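Local coordinates for protein possible adhesin (PDB 4WA0) that probably mediates attachment of the bacterium to cellulose, this chain being the C-terminal beta-helix domain of a tapirin, with a bound magnesium ion, at residues Tyr114-Val125 with Met134-Thr145. Residues are numbered along the deposited sequence; the frame is centred on the assembly and turned at random. Where two conformers were deposited one is given.
Sequences YKFVQLFSDSNV and MEVSTLASIRGT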
ATOM      1  N   TYR A 114       2.102 -10.163  10.935  1.00 10.25           N
ATOM      2  CA  TYR A 114       2.910  -9.135  10.297  1.00 11.20           C
ATOM      3  C   TYR A 114       4.301  -9.694  10.136  1.00 12.68           C
ATOM      4  O   TYR A 114       5.042  -9.837  11.141  1.00 12.95           O
ATOM      5  CB  TYR A 114       2.852  -7.855  11.115  1.00 10.94           C
ATOM      6  CG  TYR A 114       1.490  -7.283  11.442  1.00  9.64           C
ATOM      7  CD1 TYR A 114       0.731  -7.755  12.530  1.00 10.37           C
ATOM      8  CD2 TYR A 114       0.955  -6.244  10.702  1.00 10.51           C
ATOM      9  CE1 TYR A 114      -0.510  -7.208  12.798  1.00  9.56           C
ATOM     10  CE2 TYR A 114      -0.253  -5.689  11.019  1.00  9.99           C
ATOM     11  CZ  TYR A 114      -0.991  -6.176  12.039  1.00  9.67           C
ATOM     12  OH  TYR A 114      -2.216  -5.605  12.292  1.00 10.43           O
ATOM     13  N   LYS A 115       4.720  -9.983   8.889  1.00 12.02           N
ATOM     14  CA  LYS A 115       5.984 -10.656   8.630  1.00 11.90           C
ATOM     15  C   LYS A 115       6.844  -9.784   7.715  1.00 11.58           C
ATOM     16  O   LYS A 115       6.388  -9.364   6.662  1.00 12.02           O
ATOM     17  CB  LYS A 115       5.775 -12.016   7.934  1.00 14.14           C
ATOM     18  CG  LYS A 115       4.920 -12.954   8.751  1.00 18.38           C
ATOM     19  CD  LYS A 115       4.935 -14.340   8.060  1.00 23.80           C
ATOM     20  CE  LYS A 115       4.081 -15.375   8.777  1.00 30.27           C
ATOM     21  NZ  LYS A 115       2.719 -15.249   8.175  1.00 35.29           N
ATOM     22  N   PHE A 116       8.015  -9.412   8.212  1.00 10.93           N
ATOM     23  CA  PHE A 116       8.937  -8.520   7.526  1.00 11.45           C
ATOM     24  C   PHE A 116      10.284  -9.199   7.418  1.00 12.29           C
ATOM     25  O   PHE A 116      10.777  -9.740   8.390  1.00 13.18           O
ATOM     26  CB  PHE A 116       9.041  -7.208   8.261  1.00 12.56           C
ATOM     27  CG  PHE A 116       7.680  -6.517   8.441  1.00 12.75           C
ATOM     28  CD1 PHE A 116       6.908  -6.217   7.334  1.00 13.31           C
ATOM     29  CD2 PHE A 116       7.173  -6.183   9.703  1.00 12.97           C
ATOM     30  CE1 PHE A 116       5.654  -5.641   7.490  1.00 14.11           C
ATOM     31  CE2 PHE A 116       5.956  -5.564   9.863  1.00 14.17           C
ATOM     32  CZ  PHE A 116       5.184  -5.303   8.751  1.00 13.94           C
ATOM     33  N   VAL A 117      10.925  -9.098   6.273  1.00 11.49           N
ATOM     34  CA  VAL A 117      12.332  -9.463   6.183  1.00 11.98           C
ATOM     35  C   VAL A 117      13.200  -8.417   6.843  1.00 12.25           C
ATOM     36  O   VAL A 117      14.017  -8.781   7.730  1.00 12.68           O
ATOM     37  CB  VAL A 117      12.752  -9.778   4.735  1.00 13.22           C
ATOM     38  CG1 VAL A 117      14.237 -10.078   4.666  1.00 12.83           C
ATOM     39  CG2 VAL A 117      11.913 -10.869   4.124  1.00 13.25           C
ATOM     40  N   GLN A 118      13.050  -7.137   6.475  1.00 13.34           N
ATOM     41  CA  GLN A 118      13.777  -6.059   7.115  1.00 13.46           C
ATOM     42  C   GLN A 118      12.830  -4.942   7.425  1.00 14.32           C
ATOM     43  O   GLN A 118      11.963  -4.592   6.622  1.00 14.84           O
ATOM     44  CB  GLN A 118      15.005  -5.609   6.362  1.00 19.22           C
ATOM     45  CG  GLN A 118      14.818  -5.330   4.944  1.00 22.01           C
ATOM     46  CD  GLN A 118      16.093  -4.930   4.212  1.00 24.73           C
ATOM     47  OE1 GLN A 118      17.233  -5.117   4.674  1.00 26.40           O
ATOM     48  NE2 GLN A 118      15.898  -4.411   3.011  1.00 24.56           N
ATOM     49  N   LEU A 119      12.947  -4.464   8.644  0.67 12.28           N
ATOM     50  CA  LEU A 119      12.149  -3.363   9.187  0.67 11.22           C
ATOM     51  C   LEU A 119      13.061  -2.221   9.606  0.67 12.80           C
ATOM     52  O   LEU A 119      14.074  -2.394  10.323  0.67 11.26           O
ATOM     53  CB  LEU A 119      11.378  -3.894  10.407  0.67 11.75           C
ATOM     54  CG  LEU A 119      10.423  -2.926  11.089  0.67 11.10           C
ATOM     55  CD1 LEU A 119       9.267  -3.665  11.685  0.67 11.22           C
ATOM     56  CD2 LEU A 119      11.113  -2.050  12.129  0.67 11.21           C
ATOM     57  N   PHE A 120      12.661  -1.007   9.236  1.00 12.84           N
ATOM     58  CA  PHE A 120      13.382   0.213   9.644  1.00 13.34           C
ATOM     59  C   PHE A 120      12.396   1.189  10.132  1.00 14.32           C
ATOM     60  O   PHE A 120      11.471   1.535   9.359  1.00 14.31           O
ATOM     61  CB  PHE A 120      14.111   0.817   8.455  1.00 13.93           C
ATOM     62  CG  PHE A 120      15.198  -0.038   7.910  1.00 15.02           C
ATOM     63  CD1 PHE A 120      14.940  -0.984   6.941  1.00 17.71           C
ATOM     64  CD2 PHE A 120      16.494   0.099   8.381  1.00 17.90           C
ATOM     65  CE1 PHE A 120      15.947  -1.803   6.485  1.00 20.62           C
ATOM     66  CE2 PHE A 120      17.504  -0.731   7.927  1.00 18.06           C
ATOM     67  CZ  PHE A 120      17.211  -1.694   7.001  1.00 18.56           C
ATOM     68  N   SER A 121      12.525   1.625  11.386  1.00 12.56           N
ATOM     69  CA  SER A 121      11.657   2.613  11.958  1.00 14.37           C
ATOM     70  C   SER A 121      12.514   3.679  12.559  1.00 16.38           C
ATOM     71  O   SER A 121      13.509   3.370  13.284  1.00 14.20           O
ATOM     72  CB  SER A 121      10.732   2.053  13.026  1.00 15.77           C
ATOM     73  OG  SER A 121      10.244   3.116  13.845  1.00 18.56           O
ATOM     74  N   ASP A 122      12.147   4.929  12.321  1.00 14.60           N
ATOM     75  CA  ASP A 122      12.881   6.081  12.866  1.00 15.00           C
ATOM     76  C   ASP A 122      12.339   6.503  14.226  1.00 17.51           C
ATOM     77  O   ASP A 122      12.846   7.450  14.837  1.00 18.33           O
ATOM     78  CB  ASP A 122      12.932   7.265  11.871  1.00 16.45           C
ATOM     79  CG  ASP A 122      13.834   7.009  10.698  1.00 19.27           C
ATOM     80  OD1 ASP A 122      14.708   6.095  10.790  1.00 22.55           O
ATOM     81  OD2 ASP A 122      13.702   7.798   9.709  1.00 25.89           O
ATOM     82  N   SER A 123      11.374   5.737  14.751  1.00 15.53           N
ATOM     83  CA  SER A 123      10.737   6.033  16.022  1.00 17.37           C
ATOM     84  C   SER A 123      10.348   4.735  16.731  1.00 15.69           C
ATOM     85  O   SER A 123      11.124   3.758  16.746  1.00 15.08           O
ATOM     86  CB  SER A 123       9.570   7.026  15.772  1.00 19.26           C
ATOM     87  OG  SER A 123       8.924   7.411  16.968  1.00 21.40           O
ATOM     88  N   ASN A 124       9.199   4.710  17.359  1.00 13.40           N
ATOM     89  CA  ASN A 124       8.750   3.567  18.108  1.00 13.56           C
ATOM     90  C   ASN A 124       7.946   2.595  17.247  1.00 11.49           C
ATOM     91  O   ASN A 124       7.228   2.975  16.291  1.00 11.49           O
ATOM     92  CB  ASN A 124       7.900   4.040  19.254  1.00 14.37           C
ATOM     93  CG  ASN A 124       8.574   5.147  20.047  1.00 18.42           C
ATOM     94  OD1 ASN A 124       9.726   5.007  20.521  1.00 17.10           O
ATOM     95  ND2 ASN A 124       7.859   6.191  20.258  1.00 18.03           N
ATOM     96  N   VAL A 125       7.984   1.327  17.684  1.00 10.82           N
ATOM     97  CA  VAL A 125       7.174   0.263  17.131  1.00 10.85           C
ATOM     98  C   VAL A 125       6.339  -0.321  18.276  1.00 11.99           C
ATOM     99  O   VAL A 125       6.906  -0.840  19.192  1.00 13.62           O
ATOM    100  CB  VAL A 125       7.971  -0.815  16.398  1.00 11.92           C
ATOM    101  CG1 VAL A 125       7.085  -1.942  15.887  1.00 13.35           C
ATOM    102  CG2 VAL A 125       8.766  -0.187  15.267  1.00 12.12           C
HETATM  103  N   MSE A 134       4.043 -10.185  15.213  1.00  9.88           N
HETATM  104  CA  MSE A 134       5.065  -9.826  14.223  1.00 10.99           C
HETATM  105  C   MSE A 134       6.224 -10.708  14.181  1.00 10.89           C
HETATM  106  O   MSE A 134       6.733 -11.161  15.241  1.00 11.61           O
HETATM  107  CB  MSE A 134       5.505  -8.404  14.568  1.00 11.29           C
HETATM  108  CG  MSE A 134       6.397  -7.854  13.484  1.00 13.70           C
HETATM  109 SE   MSE A 134       6.849  -5.936  13.690  1.00 19.54          SE
HETATM  110  CE  MSE A 134       8.036  -6.189  15.134  1.00 16.72           C
ATOM    111  N   GLU A 135       6.726 -10.967  12.990  1.00 11.16           N
ATOM    112  CA  GLU A 135       7.977 -11.773  12.839  1.00 11.87           C
ATOM    113  C   GLU A 135       8.946 -10.947  12.027  1.00 13.15           C
ATOM    114  O   GLU A 135       8.528 -10.356  11.020  1.00 14.89           O
ATOM    115  CB  GLU A 135       7.768 -13.062  12.068  1.00 14.68           C
ATOM    116  CG  GLU A 135       6.770 -13.923  12.757  1.00 18.55           C
ATOM    117  CD  GLU A 135       6.554 -15.315  12.201  1.00 24.76           C
ATOM    118  OE1 GLU A 135       7.072 -15.686  11.119  1.00 27.28           O
ATOM    119  OE2 GLU A 135       5.820 -16.013  12.913  1.00 28.72           O
ATOM    120  N   VAL A 136      10.222 -10.960  12.405  1.00 10.61           N
ATOM    121  CA  VAL A 136      11.289 -10.313  11.640  1.00 11.63           C
ATOM    122  C   VAL A 136      12.241 -11.394  11.207  1.00 12.40           C
ATOM    123  O   VAL A 136      12.753 -12.148  12.049  1.00 13.45           O
ATOM    124  CB  VAL A 136      12.017  -9.237  12.452  1.00 12.93           C
ATOM    125  CG1 VAL A 136      13.190  -8.712  11.633  1.00 14.34           C
ATOM    126  CG2 VAL A 136      11.037  -8.138  12.859  1.00 15.87           C
ATOM    127  N   SER A 137      12.425 -11.542   9.892  1.00 12.17           N
ATOM    128  CA  SER A 137      13.232 -12.701   9.457  1.00 14.15           C
ATOM    129  C   SER A 137      14.720 -12.428   9.375  1.00 14.52           C
ATOM    130  O   SER A 137      15.507 -13.406   9.580  1.00 15.89           O
ATOM    131  CB  SER A 137      12.613 -13.365   8.189  1.00 16.37           C
ATOM    132  OG  SER A 137      12.790 -12.622   7.067  1.00 20.30           O
ATOM    133  N   THR A 138      15.125 -11.207   9.042  1.00 13.54           N
ATOM    134  CA  THR A 138      16.559 -10.893   8.851  1.00 16.17           C
ATOM    135  C   THR A 138      17.114  -9.720   9.693  1.00 14.96           C
ATOM    136  O   THR A 138      18.146  -9.833  10.363  1.00 13.28           O
ATOM    137  CB  THR A 138      16.848 -10.734   7.334  1.00 17.99           C
ATOM    138  OG1 THR A 138      16.457 -11.933   6.680  1.00 18.07           O
ATOM    139  CG2 THR A 138      18.272 -10.467   7.026  1.00 18.81           C
ATOM    140  N   LEU A 139      16.447  -8.558   9.613  1.00 13.71           N
ATOM    141  CA  LEU A 139      16.988  -7.358  10.170  1.00 14.56           C
ATOM    142  C   LEU A 139      15.918  -6.381  10.622  1.00 13.97           C
ATOM    143  O   LEU A 139      14.870  -6.209   9.961  1.00 14.29           O
ATOM    144  CB  LEU A 139      17.840  -6.722   9.117  1.00 16.43           C
ATOM    145  CG  LEU A 139      18.510  -5.383   9.288  1.00 19.17           C
ATOM    146  CD1 LEU A 139      19.611  -5.550  10.306  1.00 21.51           C
ATOM    147  CD2 LEU A 139      19.206  -4.878   8.032  1.00 21.74           C
ATOM    148  N   ALA A 140      16.163  -5.713  11.742  1.00 13.85           N
ATOM    149  CA  ALA A 140      15.271  -4.610  12.162  1.00 12.96           C
ATOM    150  C   ALA A 140      16.130  -3.569  12.870  1.00 15.19           C
ATOM    151  O   ALA A 140      17.098  -3.886  13.602  1.00 13.57           O
ATOM    152  CB  ALA A 140      14.117  -5.074  13.052  1.00 13.03           C
ATOM    153  N   SER A 141      15.813  -2.350  12.572  1.00 13.44           N
ATOM    154  CA  SER A 141      16.443  -1.182  13.138  1.00 12.91           C
ATOM    155  C   SER A 141      15.346  -0.249  13.584  1.00 14.25           C
ATOM    156  O   SER A 141      14.601   0.327  12.720  1.00 14.08           O
ATOM    157  CB  SER A 141      17.336  -0.550  12.055  1.00 14.14           C
ATOM    158  OG  SER A 141      17.943   0.632  12.517  1.00 15.41           O
ATOM    159  N   ILE A 142      15.259  -0.079  14.913  1.00 12.70           N
ATOM    160  CA  ILE A 142      14.196   0.676  15.569  1.00 13.82           C
ATOM    161  C   ILE A 142      14.838   1.706  16.450  1.00 13.39           C
ATOM    162  O   ILE A 142      15.415   1.358  17.480  1.00 13.35           O
ATOM    163  CB  ILE A 142      13.264  -0.260  16.368  1.00 14.05           C
ATOM    164  CG1 ILE A 142      12.671  -1.321  15.409  1.00 13.39           C
ATOM    165  CG2 ILE A 142      12.252   0.537  17.177  1.00 13.66           C
ATOM    166  CD1 ILE A 142      11.923  -2.440  16.080  1.00 13.31           C
ATOM    167  N   ARG A 143      14.702   2.984  16.103  1.00 14.93           N
ATOM    168  CA  ARG A 143      15.472   4.016  16.815  1.00 15.45           C
ATOM    169  C   ARG A 143      14.887   4.367  18.140  1.00 15.77           C
ATOM    170  O   ARG A 143      15.563   4.946  18.975  1.00 17.96           O
ATOM    171  CB  ARG A 143      15.638   5.314  15.993  1.00 16.84           C
ATOM    172  CG  ARG A 143      16.207   5.124  14.615  1.00 21.72           C
ATOM    173  CD  ARG A 143      17.565   4.549  14.698  1.00 23.99           C
ATOM    174  NE  ARG A 143      18.236   4.517  13.359  1.00 30.29           N
ATOM    175  CZ  ARG A 143      19.316   5.200  13.014  1.00 32.79           C
ATOM    176  NH1 ARG A 143      19.860   6.070  13.863  1.00 32.61           N
ATOM    177  NH2 ARG A 143      19.849   5.027  11.791  1.00 36.51           N
ATOM    178  N   GLY A 144      13.610   4.095  18.311  1.00 13.91           N
ATOM    179  CA  GLY A 144      12.968   4.239  19.582  1.00 13.64           C
ATOM    180  C   GLY A 144      12.735   2.929  20.317  1.00 11.64           C
ATOM    181  O   GLY A 144      13.590   2.055  20.393  1.00 12.88           O
ATOM    182  N   THR A 145      11.543   2.784  20.841  1.00 12.17           N
ATOM    183  CA  THR A 145      11.189   1.692  21.649  1.00 10.93           C
ATOM    184  C   THR A 145      10.410   0.667  20.823  1.00 12.00           C
ATOM    185  O   THR A 145       9.536   1.050  20.048  1.00 12.55           O
ATOM    186  CB  THR A 145      10.316   2.140  22.859  1.00 12.86           C
ATOM    187  OG1 THR A 145      11.021   3.157  23.634  1.00 14.00           O
ATOM    188  CG2 THR A 145       9.845   0.957  23.728  1.00 13.19           C
TER
HETATM  189  O   HOH W   1      15.889   2.916  11.750  1.00 22.54           O
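Tyr114 to Val125 and Met134 to Thr145 belong to successive coils of the parallel beta-helix, stacked one on the next, and each turns two corners. On the first two faces, strands 114-116 and 119-121 pair in parallel with 134-136 and 139-142, their axes 4.7 Å apart in both cases. Backbone bonds such as Glu135 N to Tyr114 O and Ser121 N to Ser141 O join them. At the first corner the register slips by one residue in a beta bulge, and Val117 O accepts from both Thr138 N (3.0 Å) and Leu139 N (3.1 Å).

Apolar side chains point into the interior and form the hydrophobic core of the helix. Met134, a selenomethionine, sends CG anti to its backbone N (chi1 -171°), which carries SE inward to the edge of the Phe116 ring, 3.9 Å from CE2, a Met-aromatic contact. Small Ala140 sets its CB beside Leu119 CB on the same inward face.

On the outward face, beneath a loop, Phe120 CD2 rests near Ser141 CB; Pro216 lies against Phe120, and Tyr212 against Ser141 and Arg143. One water donates to Ser121 O and Ser141 OG and accepts from Arg143 NE; Ser141 OG also hydrogen-bonds Pro213 O.

At the second corner an asparagine amide replaces a backbone carbonyl: Asn124 ND2 binds Glu105 of the preceding coil, while OD1 takes Thr145 N on an in-plane lone pair at 2.9 Å.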